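Local coordinates for D-alanyl-D-alanine carboxypeptidase (Penicillin binding protein) family protein (Francisella tularensis subsp. tularensis, PDB 6OSU), which probably removes C-terminal D-alanyl residues from sugar-peptide cell-wall precursors, as a serine-type D-Ala-D-Ala carboxypeptidase, at residues W85-I91 / G108-R114; G155-F161 / Y173-M179; I232-T236 / K247-L251; P339-A344 / Q354-V358; N346-A350 / L386-I390. One frame throughout, in Å; residues are numbered along the deposited sequence.

The chain offers a worked example of a penicillin-binding protein held together loop by loop. From the N terminus, interaction 1 closes a loop of 16 residues between two short strands. Interaction 2 then closes an 11-residue loop that leads into helix 176-189, near the predicted active site. Interaction 3 follows in series, folding 232-236 against helix 242-251 in a disulfide-bonded subregion. The last two lie in the C-terminal domain of the PBP5 type, and their segments cross along the chain: the hairpin of interaction 4 encloses 346-350, which interaction 5 joins to 386-390. These two touch, whereas the centres of interactions 3 and 5 are about 84 Å apart.

Interaction 1 of 5, residues W85-I91 / G108-R114; sequences WDTMIPI and GAKVSVR
Trp85 and Arg114 meet as a stack with cation-pi character, the guanidinium lying over one face of the indole with the two planes 27° apart. Arg114 CZ sits 4.2 Å from the centroid of the five-membered ring of Trp85. The branch that comes closest is NH2, displaced toward the rim, with Arg114 NH2 3.6 Å from Trp85 CD1. A bend at chi3 (-94°) turns the end of the arginine back over the indole. In the plane of the guanidinium, a water accepts from Arg114 NE (2.8 Å) and donates to Asp86 OD1, so the two opposite charges are bridged by solvent. Next to the stack, Arg114 N uses an in-plane lone pair of Trp85 O at 3.1 Å.

Farther along, strands 88-90 and 110-112 pair antiparallel, and their two faces differ. On the more exposed one, the bent chain of Lys110 crosses the Pro90 ring, Lys110 CD lying 3.9 Å from Pro90 CB, while Met88 curls toward Lys110. On the buried side Ile89 CD1 presses on Val113 CG2 at 3.4 Å, and Ile91 meets Val111.

This apolar side is covered by helices: Ile89 packs on Leu132 and Tyr135 of helix 126-137, and Trp85 and Val113 reach Ile78 of helix 66-79. On the other face, Ser112 OG caps helix 113-123 through Asn115 N.

Interaction 2 of 5, residues G155-F161 / Y173-M179; sequences GMNNTHF and YTTAHDM
Asp178 packs its carboxylate into the turn at 156-159, where the contact is tightest. Asp178 OD2 takes two bonds from different sides: Asn158 N donates to its syn lone pair at 2.7 Å, and Thr159 OG1 donates to the anti one at 2.8 Å. Met156 lies against the same group, its CB 3.4 Å from Asp178 OD2. These donors, together with the start of the helix, would probably stabilise the negative charge. Beside them, Thr174 OG1 lies 2.8 Å from Thr159 OG1.

The second oxygen looks onto the wetter side. Two waters sit within bonding distance of Asp178 OD1 and probably donate to it; one of them also accepts from Asn158 ND2, while Asn158 OD1 is held by Arg59.

At the other end the packing is aromatic. His160 CB sits over one face of Tyr173, 4.0 Å from the ring centroid, next to a single antiparallel bridge in which His160 N donates to Tyr173 O at 2.8 Å. Met179 CE comes to the edge of Phe161, 3.9 Å from Phe161 CZ. Side chain to side chain, Met179 is about 8 Å from Lys278, a predicted substrate-binding residue, and Phe161 equally far from Lys67, the predicted proton acceptor.

The arrangement is that of a helix start: Thr175 is the N-cap of helix 176-189, its OG1 accepting from Asp178 N, while Gly155 ends helix 140-154 in a Schellman motif.

Interaction 3 of 5, residues I232-T236 / K247-L251; sequences IESYT and KCNKL
Helix 242-251, fastened by the Cys220-Cys248 disulfide, offers Cys248 and Asn249 as the surface against which Ser234 and Tyr235 pack. Both of these last residues, and Cys248 facing them, direct their CB atoms across the contact, and the chains are nearest at Ser234 and Asn249, whose CA atoms are 5.5 Å apart.

Tyr235 presents the edge of its ring rather than a face. Its CD2 is 4.1 Å from Cys248 CB, which lies close to the ring plane. With chi1 at 45°, Tyr235 CG is wedged between the backbone N and the carbonyl carbon, and this swings the ring up beside the helix, where the end of Asn249 comes near the same edge. The amide of Asn249 is turned 77° from the ring, nearly upright to it. Cys248 holds SG anti to its carbonyl carbon (chi1 -64°), the rotation from which the sulfur reaches Cys220.

The 232-236 chain arrives here from a small two-stranded antiparallel ribbon, strands 223-224 and 231-233. Ile232 and Glu233 both face Lys223 in a classic beta bulge. Beyond it, Thr236 pairs through its backbone with Cys220, so the contact and the disulfide share one neighbourhood.

Ser234 meets the same two helix residues. Its CB stands 3.8 Å from Cys248 O, and Ser234 OG is also 3.8 Å from Asn249 CA. That hydroxyl is hydrogen-bonded to Phe252 O, just past the helical segment. Within helix 242-251, Leu251 N donates to Lys247 O at 3.1 Å.

Interaction 4 of 5, residues P339-A344 / Q354-V358; sequences PVTISA and QKLTV
The flat groups here are the amide and carbonyl groups of Val340 and Val358, which exchange two hydrogen bonds at the open end of a beta hairpin. Val340 N approaches Val358 O in the carbonyl plane, at 3.0 Å. The return bond, from Val358 N to Val340 O, comes in from above the acceptor's plane, 44° out of it. Ile342 and Leu356 likewise exchange two backbone bonds. Strand 340-343 is an outermost strand of the five-stranded antiparallel sheet in the C-terminal domain.

On one face of the pair Thr341 and Thr357 join hydroxyl to hydroxyl, the two OG1 atoms 2.7 Å apart and either able to donate. Each OG1 stands anti to its own carbonyl carbon (chi1 -45° and -64°), which brings the oxygens together. Thr357 CG2 turns to Pro339 CB at 3.6 Å, while Thr341 CG2 lies 3.2 Å from Thr357 OG1. The bent chain of Lys355 returns over this face, its NZ 3.7 Å from Thr341 CG2.

The opposite face is apolar. Val340 and Val358 pack on Ile380, and Ile342 and Leu356 on Phe382, both of strand 376-382. At the far end Ala344 N makes only a weak bond to Gln354 O, while Ala344 CB lies 3.3 Å from that same oxygen.

Interaction 5 of 5, residues N346-A350 / L386-I390; sequences NIPNA and LNAPI
Ile347 reaches across to 386-390 from a CB that points toward it, and its chain can be followed outward atom by atom. The next atom, Ile347 CG1, passes 4.3 Å from Leu386 O. With chi2 extended (-168°), the tip continues in that direction until Ile347 CD1 meets Ile390 CD1 at 3.7 Å, the two isoleucines tip to tip. Ala388 flanks this last methyl, its N 4.1 Å from Ile347 CD1.

The neighbouring Pro348 contributes both ring and carbonyl. Its ring crosses the Asn387 side chain at about a right angle, and Pro348 CD lies 3.1 Å from Leu386 O. Its own oxygen accepts the one hydrogen bond between the segments: Ala388 N donates to Pro348 O at 3.1 Å, with an angle of 165° at the hydrogen. Ala388 CB lies against the turn, 3.5 Å from Asn349 O and 3.7 Å from Ala350 CA.

Around the contact, Ile390 also packs on Val396 of strand 395-403, and Ala388 on Gln423 of the C-terminal tail. The backbone form is a type II beta turn from Ile347 to Ala350, with proline second and the positive-phi Asn349 third, set against a loop that contains a cis peptide before Pro389.

Interaction 1 of 5, residues W85-I91 / G108-R114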
# COMPACT_ATOMS: atom_id res chain seq x y z
N TRP A 85 19.87 -5.46 9.20
CA TRP A 85 20.02 -4.02 9.00
C TRP A 85 21.45 -3.57 9.23
O TRP A 85 21.90 -2.59 8.61
CB TRP A 85 19.08 -3.27 9.93
CG TRP A 85 17.63 -3.51 9.67
CD1 TRP A 85 16.77 -4.25 10.43
CD2 TRP A 85 16.86 -3.01 8.56
NE1 TRP A 85 15.51 -4.24 9.87
CE2 TRP A 85 15.54 -3.49 8.72
CE3 TRP A 85 17.15 -2.21 7.46
CZ2 TRP A 85 14.52 -3.19 7.82
CZ3 TRP A 85 16.14 -1.91 6.56
CH2 TRP A 85 14.84 -2.41 6.75
N ASP A 86 22.19 -4.27 10.09
CA ASP A 86 23.56 -3.90 10.46
C ASP A 86 24.60 -4.36 9.44
O ASP A 86 25.74 -3.89 9.51
CB ASP A 86 23.91 -4.49 11.82
CG ASP A 86 23.00 -4.00 12.93
OD1 ASP A 86 22.24 -3.04 12.70
OD2 ASP A 86 23.04 -4.59 14.04
N THR A 87 24.24 -5.25 8.52
CA THR A 87 25.22 -5.81 7.59
C THR A 87 25.86 -4.71 6.75
O THR A 87 25.18 -3.80 6.27
CB THR A 87 24.56 -6.85 6.68
OG1 THR A 87 24.05 -7.93 7.48
CG2 THR A 87 25.55 -7.40 5.67
N MET A 88 27.18 -4.79 6.58
CA MET A 88 27.96 -3.80 5.84
C MET A 88 28.22 -4.31 4.43
O MET A 88 28.91 -5.32 4.25
CB MET A 88 29.27 -3.51 6.56
CG MET A 88 29.11 -3.12 8.03
SD MET A 88 28.31 -1.53 8.26
CE MET A 88 29.48 -0.43 7.46
N ILE A 89 27.69 -3.61 3.44
CA ILE A 89 27.78 -4.03 2.04
C ILE A 89 28.90 -3.26 1.36
O ILE A 89 28.97 -2.03 1.50
CB ILE A 89 26.45 -3.81 1.30
CG1 ILE A 89 25.40 -4.79 1.79
CG2 ILE A 89 26.64 -3.94 -0.20
CD1 ILE A 89 24.20 -4.12 2.35
N PRO A 90 29.79 -3.93 0.63
CA PRO A 90 30.79 -3.20 -0.16
C PRO A 90 30.14 -2.52 -1.35
O PRO A 90 29.20 -3.04 -1.96
CB PRO A 90 31.76 -4.30 -0.59
CG PRO A 90 30.92 -5.54 -0.63
CD PRO A 90 29.93 -5.39 0.49
N ILE A 91 30.65 -1.34 -1.68
CA ILE A 91 30.16 -0.56 -2.82
C ILE A 91 31.12 -0.80 -3.98
O ILE A 91 32.27 -0.37 -3.94
CB ILE A 91 30.06 0.93 -2.48
CG1 ILE A 91 29.30 1.13 -1.16
CG2 ILE A 91 29.38 1.68 -3.62
CD1 ILE A 91 27.88 0.62 -1.18
N GLY A 108 34.38 1.18 -2.97
CA GLY A 108 35.31 0.64 -2.00
C GLY A 108 34.90 0.83 -0.55
O GLY A 108 35.54 0.25 0.34
N ALA A 109 33.86 1.61 -0.29
CA ALA A 109 33.37 1.81 1.06
C ALA A 109 32.38 0.71 1.44
O ALA A 109 31.79 0.04 0.59
CB ALA A 109 32.70 3.18 1.19
N LYS A 110 32.21 0.53 2.75
CA LYS A 110 31.17 -0.32 3.30
C LYS A 110 30.05 0.56 3.84
O LYS A 110 30.31 1.57 4.50
CB LYS A 110 31.71 -1.23 4.41
CG LYS A 110 32.83 -2.18 3.99
CD LYS A 110 32.30 -3.37 3.20
CE LYS A 110 33.24 -4.57 3.30
NZ LYS A 110 33.21 -5.20 4.65
N VAL A 111 28.81 0.18 3.56
CA VAL A 111 27.64 0.92 4.02
C VAL A 111 26.62 -0.09 4.55
O VAL A 111 26.44 -1.16 3.97
CB VAL A 111 27.02 1.78 2.89
CG1 VAL A 111 25.77 2.49 3.37
CG2 VAL A 111 28.03 2.79 2.36
N SER A 112 25.98 0.25 5.67
CA SER A 112 25.03 -0.66 6.27
C SER A 112 23.78 -0.80 5.40
O SER A 112 23.47 0.06 4.56
CB SER A 112 24.64 -0.18 7.67
OG SER A 112 23.78 0.94 7.62
N VAL A 113 23.06 -1.91 5.60
CA VAL A 113 21.78 -2.11 4.92
C VAL A 113 20.83 -0.98 5.26
O VAL A 113 20.16 -0.42 4.38
CB VAL A 113 21.17 -3.47 5.30
CG1 VAL A 113 19.80 -3.64 4.66
CG2 VAL A 113 22.08 -4.61 4.91
N ARG A 114 20.76 -0.62 6.54
CA ARG A 114 19.84 0.44 6.96
C ARG A 114 20.09 1.72 6.18
O ARG A 114 19.14 2.36 5.71
CB ARG A 114 19.97 0.68 8.47
CG ARG A 114 18.71 1.27 9.10
CD ARG A 114 18.78 1.37 10.62
NE ARG A 114 18.19 0.21 11.31
CZ ARG A 114 16.88 -0.03 11.40
NH1 ARG A 114 16.00 0.80 10.84
NH2 ARG A 114 16.45 -1.10 12.05
O HOH W 1 20.67 -0.67 12.26

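Interaction 2 of 5, residues G155-F161 / Y173-M179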
# COMPACT_ATOMS: atom_id res chain seq x y z
N GLY A 155 1.51 -12.61 -7.11
CA GLY A 155 0.34 -12.51 -7.95
C GLY A 155 0.33 -11.33 -8.89
O GLY A 155 -0.73 -11.00 -9.44
N MET A 156 1.47 -10.66 -9.08
CA MET A 156 1.60 -9.56 -10.03
C MET A 156 1.81 -10.17 -11.41
O MET A 156 2.94 -10.34 -11.88
CB MET A 156 2.75 -8.65 -9.63
CG MET A 156 2.73 -8.22 -8.16
SD MET A 156 4.25 -7.41 -7.65
CE MET A 156 4.30 -6.04 -8.80
N ASN A 157 0.71 -10.50 -12.07
CA ASN A 157 0.76 -11.24 -13.33
C ASN A 157 0.97 -10.35 -14.55
O ASN A 157 1.14 -10.87 -15.65
CB ASN A 157 -0.52 -12.05 -13.51
CG ASN A 157 -0.68 -13.12 -12.45
OD1 ASN A 157 -1.62 -13.08 -11.65
ND2 ASN A 157 0.23 -14.08 -12.43
N ASN A 158 0.95 -9.03 -14.38
CA ASN A 158 1.19 -8.13 -15.50
C ASN A 158 2.36 -7.22 -15.19
O ASN A 158 2.26 -5.99 -15.31
CB ASN A 158 -0.07 -7.33 -15.83
CG ASN A 158 -1.21 -8.20 -16.30
OD1 ASN A 158 -1.05 -9.01 -17.21
ND2 ASN A 158 -2.37 -8.05 -15.66
N THR A 159 3.48 -7.81 -14.78
CA THR A 159 4.64 -7.06 -14.32
C THR A 159 5.90 -7.76 -14.78
O THR A 159 6.03 -8.98 -14.64
CB THR A 159 4.64 -6.94 -12.79
OG1 THR A 159 3.66 -5.98 -12.39
CG2 THR A 159 6.00 -6.51 -12.27
N HIS A 160 6.83 -7.00 -15.35
CA HIS A 160 8.13 -7.53 -15.73
C HIS A 160 9.17 -6.44 -15.56
O HIS A 160 9.07 -5.39 -16.20
CB HIS A 160 8.13 -8.06 -17.16
CG HIS A 160 9.42 -8.71 -17.56
ND1 HIS A 160 9.73 -10.01 -17.23
CD2 HIS A 160 10.49 -8.22 -18.22
CE1 HIS A 160 10.93 -10.30 -17.69
NE2 HIS A 160 11.42 -9.24 -18.30
N PHE A 161 10.16 -6.69 -14.72
CA PHE A 161 11.24 -5.75 -14.46
C PHE A 161 12.45 -6.07 -15.34
O PHE A 161 12.77 -7.24 -15.56
CB PHE A 161 11.63 -5.77 -12.99
CG PHE A 161 10.52 -5.38 -12.06
CD1 PHE A 161 10.06 -4.07 -12.03
CD2 PHE A 161 9.94 -6.31 -11.22
CE1 PHE A 161 9.04 -3.70 -11.18
CE2 PHE A 161 8.91 -5.95 -10.37
CZ PHE A 161 8.46 -4.64 -10.34
N TYR A 173 7.54 -3.27 -17.58
CA TYR A 173 6.17 -2.80 -17.38
C TYR A 173 5.63 -3.29 -16.05
O TYR A 173 6.14 -4.24 -15.44
CB TYR A 173 5.25 -3.24 -18.51
CG TYR A 173 5.21 -4.74 -18.75
CD1 TYR A 173 4.41 -5.56 -17.97
CD2 TYR A 173 5.96 -5.32 -19.76
CE1 TYR A 173 4.38 -6.93 -18.18
CE2 TYR A 173 5.93 -6.68 -19.98
CZ TYR A 173 5.14 -7.48 -19.19
OH TYR A 173 5.10 -8.84 -19.41
N THR A 174 4.56 -2.63 -15.61
CA THR A 174 3.74 -3.05 -14.49
C THR A 174 2.36 -2.44 -14.67
O THR A 174 2.09 -1.79 -15.69
CB THR A 174 4.36 -2.65 -13.14
OG1 THR A 174 3.55 -3.18 -12.08
CG2 THR A 174 4.42 -1.14 -13.01
N THR A 175 1.49 -2.64 -13.68
CA THR A 175 0.16 -2.06 -13.70
C THR A 175 -0.13 -1.45 -12.34
O THR A 175 0.52 -1.77 -11.34
CB THR A 175 -0.93 -3.09 -14.05
OG1 THR A 175 -1.12 -3.99 -12.96
CG2 THR A 175 -0.56 -3.87 -15.30
N ALA A 176 -1.12 -0.55 -12.31
CA ALA A 176 -1.52 0.05 -11.05
C ALA A 176 -2.05 -1.01 -10.08
O ALA A 176 -1.79 -0.94 -8.88
CB ALA A 176 -2.57 1.14 -11.29
N HIS A 177 -2.78 -1.99 -10.60
CA HIS A 177 -3.27 -3.08 -9.76
C HIS A 177 -2.12 -3.91 -9.21
O HIS A 177 -2.09 -4.24 -8.02
CB HIS A 177 -4.24 -3.96 -10.56
CG HIS A 177 -4.91 -5.02 -9.74
ND1 HIS A 177 -5.60 -6.07 -10.31
CD2 HIS A 177 -4.99 -5.20 -8.40
CE1 HIS A 177 -6.08 -6.85 -9.36
NE2 HIS A 177 -5.72 -6.35 -8.19
N ASP A 178 -1.15 -4.25 -10.07
CA ASP A 178 -0.01 -5.04 -9.62
C ASP A 178 0.80 -4.30 -8.57
O ASP A 178 1.29 -4.90 -7.60
CB ASP A 178 0.87 -5.42 -10.80
CG ASP A 178 0.41 -6.68 -11.51
OD1 ASP A 178 -0.72 -7.14 -11.23
OD2 ASP A 178 1.18 -7.22 -12.33
N MET A 179 0.95 -2.98 -8.73
CA MET A 179 1.72 -2.21 -7.76
C MET A 179 0.98 -2.07 -6.43
O MET A 179 1.62 -2.02 -5.37
CB MET A 179 2.07 -0.84 -8.33
CG MET A 179 3.30 -0.86 -9.22
SD MET A 179 4.78 -1.20 -8.24
CE MET A 179 5.91 -1.79 -9.51
O HOH W 2 -2.21 -9.24 -11.82
O HOH W 3 -2.62 -6.36 -13.02

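Interaction 3 of 5, residues I232-T236 / K247-L251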
# COMPACT_ATOMS: atom_id res chain seq x y z
N ILE A 232 30.67 23.95 7.90
CA ILE A 232 31.45 25.08 8.38
C ILE A 232 31.42 25.16 9.89
O ILE A 232 32.46 25.25 10.54
CB ILE A 232 30.94 26.39 7.73
CG1 ILE A 232 31.37 26.45 6.26
CG2 ILE A 232 31.42 27.60 8.50
CD1 ILE A 232 30.60 27.48 5.44
N GLU A 233 30.22 25.10 10.48
CA GLU A 233 30.05 25.11 11.93
C GLU A 233 29.36 23.82 12.36
O GLU A 233 28.32 23.45 11.80
CB GLU A 233 29.24 26.33 12.37
CG GLU A 233 30.07 27.57 12.60
CD GLU A 233 31.07 27.38 13.72
OE1 GLU A 233 32.20 27.91 13.61
OE2 GLU A 233 30.72 26.70 14.71
N SER A 234 29.93 23.16 13.37
CA SER A 234 29.30 21.96 13.92
C SER A 234 27.97 22.30 14.57
O SER A 234 26.97 21.61 14.36
CB SER A 234 30.23 21.29 14.93
OG SER A 234 31.22 20.50 14.29
N TYR A 235 27.93 23.37 15.37
CA TYR A 235 26.71 23.82 16.02
C TYR A 235 26.48 25.29 15.73
O TYR A 235 27.43 26.08 15.63
CB TYR A 235 26.74 23.57 17.54
CG TYR A 235 28.04 23.96 18.22
CD1 TYR A 235 28.36 25.29 18.43
CD2 TYR A 235 28.92 22.99 18.66
CE1 TYR A 235 29.54 25.65 19.06
CE2 TYR A 235 30.11 23.33 19.29
CZ TYR A 235 30.41 24.67 19.48
OH TYR A 235 31.59 25.02 20.10
N THR A 236 25.20 25.66 15.59
CA THR A 236 24.79 27.05 15.48
C THR A 236 23.92 27.51 16.64
O THR A 236 23.68 28.71 16.77
CB THR A 236 24.04 27.28 14.15
OG1 THR A 236 24.39 28.57 13.61
CG2 THR A 236 22.53 27.21 14.34
N LYS A 247 28.82 16.11 21.14
CA LYS A 247 28.11 15.19 20.26
C LYS A 247 27.76 15.87 18.94
O LYS A 247 27.68 15.20 17.90
CB LYS A 247 26.85 14.65 20.95
CG LYS A 247 25.55 15.32 20.57
CD LYS A 247 24.38 14.40 20.88
CE LYS A 247 23.06 15.16 20.92
NZ LYS A 247 21.94 14.27 21.36
N CYS A 248 27.57 17.19 18.95
CA CYS A 248 27.50 17.93 17.69
C CYS A 248 28.82 17.89 16.95
O CYS A 248 28.84 17.87 15.71
CB CYS A 248 27.08 19.38 17.95
SG CYS A 248 25.43 19.60 18.64
N ASN A 249 29.94 17.85 17.68
CA ASN A 249 31.25 17.84 17.03
C ASN A 249 31.58 16.48 16.45
O ASN A 249 32.30 16.40 15.45
CB ASN A 249 32.32 18.28 18.03
CG ASN A 249 32.34 19.77 18.25
OD1 ASN A 249 32.08 20.25 19.36
ND2 ASN A 249 32.65 20.53 17.20
N LYS A 250 31.08 15.40 17.06
CA LYS A 250 31.34 14.06 16.54
C LYS A 250 30.43 13.71 15.37
O LYS A 250 30.88 13.10 14.40
CB LYS A 250 31.17 13.02 17.66
CG LYS A 250 31.48 11.59 17.23
CD LYS A 250 30.98 10.58 18.25
CE LYS A 250 31.73 10.69 19.57
NZ LYS A 250 33.07 10.05 19.50
N LEU A 251 29.15 14.09 15.45
CA LEU A 251 28.21 13.78 14.38
C LEU A 251 28.40 14.69 13.18
O LEU A 251 28.18 14.27 12.04
CB LEU A 251 26.77 13.89 14.89
CG LEU A 251 26.38 12.93 16.02
CD1 LEU A 251 25.00 13.26 16.55
CD2 LEU A 251 26.45 11.49 15.54

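Interaction 4 of 5, residues P339-A344 / Q354-V358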
# COMPACT_ATOMS: atom_id res chain seq x y z
N PRO A 339 -25.16 -19.11 12.32
CA PRO A 339 -26.32 -19.82 11.76
C PRO A 339 -27.36 -18.85 11.23
O PRO A 339 -27.53 -17.74 11.72
CB PRO A 339 -26.86 -20.61 12.96
CG PRO A 339 -25.75 -20.61 13.98
CD PRO A 339 -25.02 -19.32 13.77
N VAL A 340 -28.06 -19.30 10.19
CA VAL A 340 -29.22 -18.61 9.62
C VAL A 340 -30.27 -19.68 9.37
O VAL A 340 -30.17 -20.44 8.41
CB VAL A 340 -28.88 -17.85 8.33
CG1 VAL A 340 -30.14 -17.28 7.71
CG2 VAL A 340 -27.88 -16.73 8.62
N THR A 341 -31.29 -19.73 10.23
CA THR A 341 -32.32 -20.76 10.17
C THR A 341 -33.59 -20.22 9.54
O THR A 341 -33.97 -19.07 9.78
CB THR A 341 -32.62 -21.29 11.58
OG1 THR A 341 -31.39 -21.53 12.28
CG2 THR A 341 -33.42 -22.59 11.51
N ILE A 342 -34.25 -21.04 8.72
CA ILE A 342 -35.53 -20.71 8.11
C ILE A 342 -36.41 -21.95 8.14
O ILE A 342 -35.95 -23.07 8.39
CB ILE A 342 -35.40 -20.20 6.66
CG1 ILE A 342 -34.90 -21.31 5.75
CG2 ILE A 342 -34.49 -18.97 6.59
CD1 ILE A 342 -35.63 -21.39 4.42
N SER A 343 -37.70 -21.74 7.87
CA SER A 343 -38.64 -22.85 7.79
C SER A 343 -38.42 -23.64 6.50
O SER A 343 -38.27 -23.07 5.42
CB SER A 343 -40.08 -22.34 7.84
OG SER A 343 -40.30 -21.36 6.84
N ALA A 344 -38.42 -24.97 6.63
CA ALA A 344 -38.21 -25.85 5.49
C ALA A 344 -39.50 -26.30 4.82
O ALA A 344 -39.45 -27.11 3.89
CB ALA A 344 -37.40 -27.08 5.91
N GLN A 354 -39.61 -30.06 9.72
CA GLN A 354 -38.21 -29.72 9.92
C GLN A 354 -37.90 -28.27 9.56
O GLN A 354 -38.69 -27.56 8.92
CB GLN A 354 -37.33 -30.68 9.11
CG GLN A 354 -37.98 -31.18 7.83
CD GLN A 354 -37.28 -32.39 7.26
OE1 GLN A 354 -37.58 -32.83 6.15
NE2 GLN A 354 -36.33 -32.94 8.02
N LYS A 355 -36.74 -27.82 10.03
CA LYS A 355 -36.20 -26.50 9.72
C LYS A 355 -34.78 -26.66 9.17
O LYS A 355 -34.13 -27.68 9.39
CB LYS A 355 -36.17 -25.59 10.96
CG LYS A 355 -37.43 -24.75 11.17
CD LYS A 355 -38.01 -24.94 12.56
CE LYS A 355 -36.95 -24.79 13.65
NZ LYS A 355 -36.29 -23.45 13.65
N LEU A 356 -34.32 -25.63 8.46
CA LEU A 356 -33.02 -25.67 7.80
C LEU A 356 -32.15 -24.52 8.29
O LEU A 356 -32.54 -23.35 8.19
CB LEU A 356 -33.18 -25.59 6.28
CG LEU A 356 -31.88 -25.55 5.47
CD1 LEU A 356 -31.08 -26.83 5.66
CD2 LEU A 356 -32.15 -25.30 3.99
N THR A 357 -30.97 -24.85 8.81
CA THR A 357 -29.95 -23.88 9.19
C THR A 357 -28.80 -23.94 8.19
O THR A 357 -28.38 -25.03 7.79
CB THR A 357 -29.43 -24.13 10.60
OG1 THR A 357 -30.49 -23.96 11.55
CG2 THR A 357 -28.30 -23.18 10.95
N VAL A 358 -28.31 -22.77 7.78
CA VAL A 358 -27.21 -22.66 6.85
C VAL A 358 -26.14 -21.76 7.46
O VAL A 358 -26.40 -20.94 8.33
CB VAL A 358 -27.66 -22.11 5.48
CG1 VAL A 358 -28.71 -23.01 4.86
CG2 VAL A 358 -28.19 -20.68 5.62

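Interaction 5 of 5, residues N346-A350 / L386-I390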
# COMPACT_ATOMS: atom_id res chain seq x y z
N ASN A 346 -41.58 -24.63 2.92
CA ASN A 346 -41.82 -24.07 1.59
C ASN A 346 -40.98 -24.76 0.52
O ASN A 346 -41.38 -24.79 -0.65
CB ASN A 346 -41.55 -22.57 1.59
CG ASN A 346 -42.82 -21.75 1.72
OD1 ASN A 346 -43.34 -21.57 2.82
ND2 ASN A 346 -43.33 -21.26 0.60
N ILE A 347 -39.83 -25.30 0.88
CA ILE A 347 -38.98 -25.93 -0.14
C ILE A 347 -39.68 -27.18 -0.67
O ILE A 347 -40.34 -27.89 0.11
CB ILE A 347 -37.59 -26.26 0.44
CG1 ILE A 347 -37.32 -27.77 0.44
CG2 ILE A 347 -37.43 -25.65 1.83
CD1 ILE A 347 -36.11 -28.19 1.25
N PRO A 348 -39.62 -27.47 -1.97
CA PRO A 348 -40.43 -28.56 -2.52
C PRO A 348 -39.98 -29.92 -2.01
O PRO A 348 -38.81 -30.13 -1.66
CB PRO A 348 -40.23 -28.43 -4.04
CG PRO A 348 -38.98 -27.65 -4.20
CD PRO A 348 -38.94 -26.71 -3.03
N ASN A 349 -40.94 -30.85 -1.95
CA ASN A 349 -40.75 -32.24 -1.54
C ASN A 349 -40.29 -32.40 -0.10
O ASN A 349 -39.88 -33.49 0.28
CB ASN A 349 -39.75 -32.97 -2.45
CG ASN A 349 -40.39 -33.51 -3.72
OD1 ASN A 349 -41.42 -34.19 -3.67
ND2 ASN A 349 -39.77 -33.23 -4.86
N ALA A 350 -40.38 -31.37 0.72
CA ALA A 350 -39.83 -31.41 2.07
C ALA A 350 -40.88 -31.82 3.10
O ALA A 350 -42.07 -31.52 2.97
CB ALA A 350 -39.24 -30.06 2.45
N LEU A 386 -33.93 -26.19 -5.57
CA LEU A 386 -33.60 -26.92 -4.36
C LEU A 386 -34.83 -27.66 -3.86
O LEU A 386 -35.86 -27.04 -3.56
CB LEU A 386 -33.06 -25.98 -3.28
CG LEU A 386 -32.56 -26.65 -2.01
CD1 LEU A 386 -31.37 -27.55 -2.32
CD2 LEU A 386 -32.21 -25.62 -0.95
N ASN A 387 -34.73 -28.98 -3.76
CA ASN A 387 -35.80 -29.79 -3.19
C ASN A 387 -35.18 -30.84 -2.27
O ASN A 387 -34.00 -31.16 -2.37
CB ASN A 387 -36.65 -30.47 -4.28
CG ASN A 387 -35.84 -30.85 -5.50
OD1 ASN A 387 -35.00 -31.75 -5.45
ND2 ASN A 387 -36.09 -30.18 -6.62
N ALA A 388 -36.01 -31.35 -1.36
CA ALA A 388 -35.55 -32.39 -0.46
C ALA A 388 -35.36 -33.70 -1.22
O ALA A 388 -36.08 -33.98 -2.18
CB ALA A 388 -36.56 -32.58 0.67
N PRO A 389 -34.40 -34.54 -0.80
CA PRO A 389 -33.54 -34.41 0.38
C PRO A 389 -32.31 -33.51 0.21
O PRO A 389 -31.83 -33.32 -0.91
CB PRO A 389 -33.10 -35.86 0.63
CG PRO A 389 -33.04 -36.44 -0.74
CD PRO A 389 -34.17 -35.81 -1.51
N ILE A 390 -31.83 -32.97 1.32
CA ILE A 390 -30.60 -32.19 1.38
C ILE A 390 -29.78 -32.71 2.55
O ILE A 390 -30.33 -32.94 3.64
CB ILE A 390 -30.88 -30.68 1.55
CG1 ILE A 390 -31.81 -30.17 0.45
CG2 ILE A 390 -29.57 -29.89 1.57
CD1 ILE A 390 -32.51 -28.88 0.81